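Local structure of Per a 4 allergen (Periplaneta americana, 3EBW) at residues T8-D14 and F96-Y102. The protein is a cockroach allergen of the lipocalin fold, bound by IgE, and probably carries small hydrophobic ligands in its beta barrel. Residues are numbered along the deposited sequence; the frame is centred on the assembly and turned at random.
Sequences TSFTGLD and FMVGTDY. Unlike the reference sequence in segment 96-102: Val98 (reference Ile).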
ATOM      1  N   THR A   8      -3.714 -20.688  -6.155  1.00 65.76           N
ATOM      2  CA  THR A   8      -5.031 -20.875  -5.563  1.00 65.45           C
ATOM      3  C   THR A   8      -5.206 -22.380  -5.625  1.00 65.04           C
ATOM      4  O   THR A   8      -4.720 -23.028  -6.549  1.00 65.27           O
ATOM      5  CB  THR A   8      -6.153 -20.119  -6.359  1.00 55.27           C
ATOM      6  OG1 THR A   8      -7.441 -20.549  -5.910  1.00 54.67           O
ATOM      7  CG2 THR A   8      -6.026 -20.352  -7.849  1.00 53.24           C
ATOM      8  N   SER A   9      -5.856 -22.934  -4.617  1.00 54.32           N
ATOM      9  CA  SER A   9      -6.059 -24.370  -4.548  1.00 53.05           C
ATOM     10  C   SER A   9      -7.522 -24.582  -4.244  1.00 54.17           C
ATOM     11  O   SER A   9      -7.912 -25.530  -3.567  1.00 56.31           O
ATOM     12  CB  SER A   9      -5.219 -24.964  -3.419  1.00 42.61           C
ATOM     13  OG  SER A   9      -5.774 -24.622  -2.149  1.00 41.01           O
ATOM     14  N   PHE A  10      -8.332 -23.665  -4.739  1.00 60.17           N
ATOM     15  CA  PHE A  10      -9.765 -23.705  -4.522  1.00 58.18           C
ATOM     16  C   PHE A  10     -10.330 -24.425  -5.737  1.00 58.04           C
ATOM     17  O   PHE A  10      -9.627 -24.579  -6.739  1.00 58.39           O
ATOM     18  CB  PHE A  10     -10.261 -22.258  -4.445  1.00 44.60           C
ATOM     19  CG  PHE A  10     -11.722 -22.114  -4.152  1.00 42.24           C
ATOM     20  CD1 PHE A  10     -12.214 -22.316  -2.875  1.00 40.71           C
ATOM     21  CD2 PHE A  10     -12.604 -21.715  -5.152  1.00 41.37           C
ATOM     22  CE1 PHE A  10     -13.562 -22.121  -2.589  1.00 41.21           C
ATOM     23  CE2 PHE A  10     -13.948 -21.521  -4.884  1.00 43.05           C
ATOM     24  CZ  PHE A  10     -14.434 -21.721  -3.592  1.00 42.83           C
ATOM     25  N   THR A  11     -11.572 -24.895  -5.633  1.00 42.45           N
ATOM     26  CA  THR A  11     -12.254 -25.562  -6.744  1.00 43.38           C
ATOM     27  C   THR A  11     -13.722 -25.628  -6.419  1.00 44.39           C
ATOM     28  O   THR A  11     -14.123 -25.378  -5.277  1.00 45.02           O
ATOM     29  CB  THR A  11     -11.851 -27.011  -6.947  1.00 62.26           C
ATOM     30  OG1 THR A  11     -12.226 -27.744  -5.777  1.00 60.45           O
ATOM     31  CG2 THR A  11     -10.364 -27.147  -7.231  1.00 60.82           C
ATOM     32  N   GLY A  12     -14.511 -26.002  -7.426  1.00 55.32           N
ATOM     33  CA  GLY A  12     -15.947 -26.112  -7.257  1.00 54.75           C
ATOM     34  C   GLY A  12     -16.593 -24.745  -7.228  1.00 55.25           C
ATOM     35  O   GLY A  12     -17.698 -24.588  -6.710  1.00 54.87           O
ATOM     36  N   LEU A  13     -15.896 -23.756  -7.787  1.00 52.93           N
ATOM     37  CA  LEU A  13     -16.391 -22.392  -7.818  1.00 51.04           C
ATOM     38  C   LEU A  13     -17.732 -22.342  -8.549  1.00 52.38           C
ATOM     39  O   LEU A  13     -17.880 -22.887  -9.627  1.00 52.74           O
ATOM     40  CB  LEU A  13     -15.367 -21.469  -8.498  1.00 43.58           C
ATOM     41  CG  LEU A  13     -15.820 -20.014  -8.706  1.00 40.48           C
ATOM     42  CD1 LEU A  13     -16.157 -19.363  -7.369  1.00 38.90           C
ATOM     43  CD2 LEU A  13     -14.743 -19.262  -9.449  1.00 40.11           C
ATOM     44  N   ASP A  14     -18.705 -21.683  -7.941  1.00 52.87           N
ATOM     45  CA  ASP A  14     -20.035 -21.559  -8.512  1.00 52.06           C
ATOM     46  C   ASP A  14     -20.508 -20.093  -8.360  1.00 52.12           C
ATOM     47  O   ASP A  14     -21.156 -19.720  -7.377  1.00 49.76           O
ATOM     48  CB  ASP A  14     -20.972 -22.546  -7.795  1.00 42.21           C
ATOM     49  CG  ASP A  14     -22.386 -22.522  -8.337  1.00 41.32           C
ATOM     50  OD1 ASP A  14     -22.604 -21.956  -9.422  1.00 39.72           O
ATOM     51  OD2 ASP A  14     -23.291 -23.078  -7.683  1.00 42.12           O
ATOM     52  N   PHE A  96      -8.747 -14.800  -9.970  1.00 27.38           N
ATOM     53  CA  PHE A  96      -8.645 -16.107  -9.310  1.00 25.56           C
ATOM     54  C   PHE A  96      -9.402 -16.131  -8.003  1.00 24.97           C
ATOM     55  O   PHE A  96      -9.236 -15.263  -7.196  1.00 24.99           O
ATOM     56  CB  PHE A  96      -7.182 -16.438  -9.044  1.00 42.83           C
ATOM     57  CG  PHE A  96      -6.381 -16.572 -10.287  1.00 42.49           C
ATOM     58  CD1 PHE A  96      -5.997 -17.824 -10.750  1.00 41.98           C
ATOM     59  CD2 PHE A  96      -6.081 -15.451 -11.055  1.00 43.47           C
ATOM     60  CE1 PHE A  96      -5.333 -17.947 -11.968  1.00 43.26           C
ATOM     61  CE2 PHE A  96      -5.421 -15.568 -12.268  1.00 40.79           C
ATOM     62  CZ  PHE A  96      -5.046 -16.816 -12.726  1.00 43.14           C
HETATM   63  N   MSE A  97     -10.236 -17.137  -7.789  1.00 45.79           N
HETATM   64  CA  MSE A  97     -10.979 -17.230  -6.555  1.00 48.32           C
HETATM   65  C   MSE A  97     -10.094 -17.980  -5.593  1.00 50.62           C
HETATM   66  O   MSE A  97     -10.106 -19.194  -5.581  1.00 52.36           O
HETATM   67  CB  MSE A  97     -12.249 -18.019  -6.777  1.00 56.46           C
HETATM   68  CG  MSE A  97     -13.034 -18.215  -5.528  1.00 60.54           C
HETATM   69 SE   MSE A  97     -13.467 -16.503  -4.754  1.00 69.25          SE
HETATM   70  CE  MSE A  97     -15.155 -16.158  -5.656  1.00 64.98           C
ATOM     71  N   VAL A  98      -9.317 -17.270  -4.786  1.00 61.98           N
ATOM     72  CA  VAL A  98      -8.419 -17.916  -3.833  1.00 62.11           C
ATOM     73  C   VAL A  98      -9.106 -18.707  -2.717  1.00 64.37           C
ATOM     74  O   VAL A  98      -8.588 -19.735  -2.269  1.00 64.27           O
ATOM     75  CB  VAL A  98      -7.494 -16.879  -3.213  1.00 51.11           C
ATOM     76  CG1 VAL A  98      -6.609 -17.510  -2.142  1.00 49.35           C
ATOM     77  CG2 VAL A  98      -6.669 -16.244  -4.309  1.00 48.62           C
ATOM     78  N   GLY A  99     -10.266 -18.236  -2.266  1.00 55.05           N
ATOM     79  CA  GLY A  99     -10.971 -18.940  -1.215  1.00 56.62           C
ATOM     80  C   GLY A  99     -12.254 -18.281  -0.742  1.00 59.34           C
ATOM     81  O   GLY A  99     -12.289 -17.082  -0.475  1.00 60.39           O
ATOM     82  N   THR A 100     -13.321 -19.062  -0.627  1.00 55.16           N
ATOM     83  CA  THR A 100     -14.580 -18.509  -0.157  1.00 56.34           C
ATOM     84  C   THR A 100     -15.580 -19.548   0.377  1.00 57.47           C
ATOM     85  O   THR A 100     -15.506 -20.729   0.053  1.00 58.28           O
ATOM     86  CB  THR A 100     -15.261 -17.713  -1.257  1.00 59.24           C
ATOM     87  OG1 THR A 100     -16.455 -17.135  -0.725  1.00 59.89           O
ATOM     88  CG2 THR A 100     -15.629 -18.622  -2.439  1.00 59.76           C
ATOM     89  N   ASP A 101     -16.513 -19.098   1.204  1.00 64.55           N
ATOM     90  CA  ASP A 101     -17.527 -19.983   1.739  1.00 66.02           C
ATOM     91  C   ASP A 101     -18.876 -19.451   1.273  1.00 65.30           C
ATOM     92  O   ASP A 101     -19.926 -19.826   1.791  1.00 65.72           O
ATOM     93  CB  ASP A 101     -17.465 -20.020   3.266  1.00 78.80           C
ATOM     94  CG  ASP A 101     -17.996 -18.754   3.910  1.00 81.27           C
ATOM     95  OD1 ASP A 101     -18.051 -18.726   5.155  1.00 82.68           O
ATOM     96  OD2 ASP A 101     -18.361 -17.795   3.197  1.00 81.44           O
ATOM     97  N   TYR A 102     -18.817 -18.567   0.285  1.00 52.72           N
ATOM     98  CA  TYR A 102     -19.984 -17.937  -0.307  1.00 53.51           C
ATOM     99  C   TYR A 102     -20.904 -17.222   0.649  1.00 55.48           C
ATOM    100  O   TYR A 102     -21.974 -16.792   0.228  1.00 56.62           O
ATOM    101  CB  TYR A 102     -20.832 -18.924  -1.120  1.00 56.07           C
ATOM    102  CG  TYR A 102     -20.090 -19.630  -2.224  1.00 53.65           C
ATOM    103  CD1 TYR A 102     -19.395 -20.807  -1.969  1.00 52.87           C
ATOM    104  CD2 TYR A 102     -20.060 -19.117  -3.515  1.00 51.58           C
ATOM    105  CE1 TYR A 102     -18.688 -21.457  -2.966  1.00 51.81           C
ATOM    106  CE2 TYR A 102     -19.354 -19.766  -4.519  1.00 51.79           C
ATOM    107  CZ  TYR A 102     -18.668 -20.933  -4.229  1.00 50.83           C
ATOM    108  OH  TYR A 102     -17.907 -21.561  -5.168  1.00 51.20           O
TER
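Phe10 and selenomethionine 97 (Met97) show how an irregular N-terminal segment can be fastened to a lipocalin barrel by a packed aromatic side chain with a polar tie near each end. Among the apolar contacts, the Phe10 ring lies alongside the Met97 chain, both pointing the same way, with CE2 3.5 Å from Met97 CG. Beyond CG the Met97 chain, bent at chi2 and chi3, leads away from the ring, SE still keeping an oblique Met-aromatic contact, and sets CE against Leu13 CD1. At the far end of the ring, Phe10 CZ meets Thr100 CG2 at 3.5 Å, while Tyr102 OH sits at the ring edge.

The polar ties are two. Thr8 OG1, swung anti to its own nitrogen (chi1 168°), donates to Met97 O at 3.0 Å, approaching from above the carbonyl plane; Thr8 OG1 in turn accepts a weak bond from Phe10 N. Asp14 N donates to Tyr102 OH over 2.9 Å. An ST turn, Tyr102 N to Thr100 OG1, shapes the backbone beneath the tyrosine, and Thr100 CG2 lies over one face of its ring.

Segment 8-14 precedes strand 20-27 and runs over the end of strand 93-100, where Val98 and Gly99 form a classic beta bulge opposite Ile107 of strand 106-112. Leu13 also pairs through its backbone with Glu78, just before strand 80-83, the other neighbour of strand 93-100.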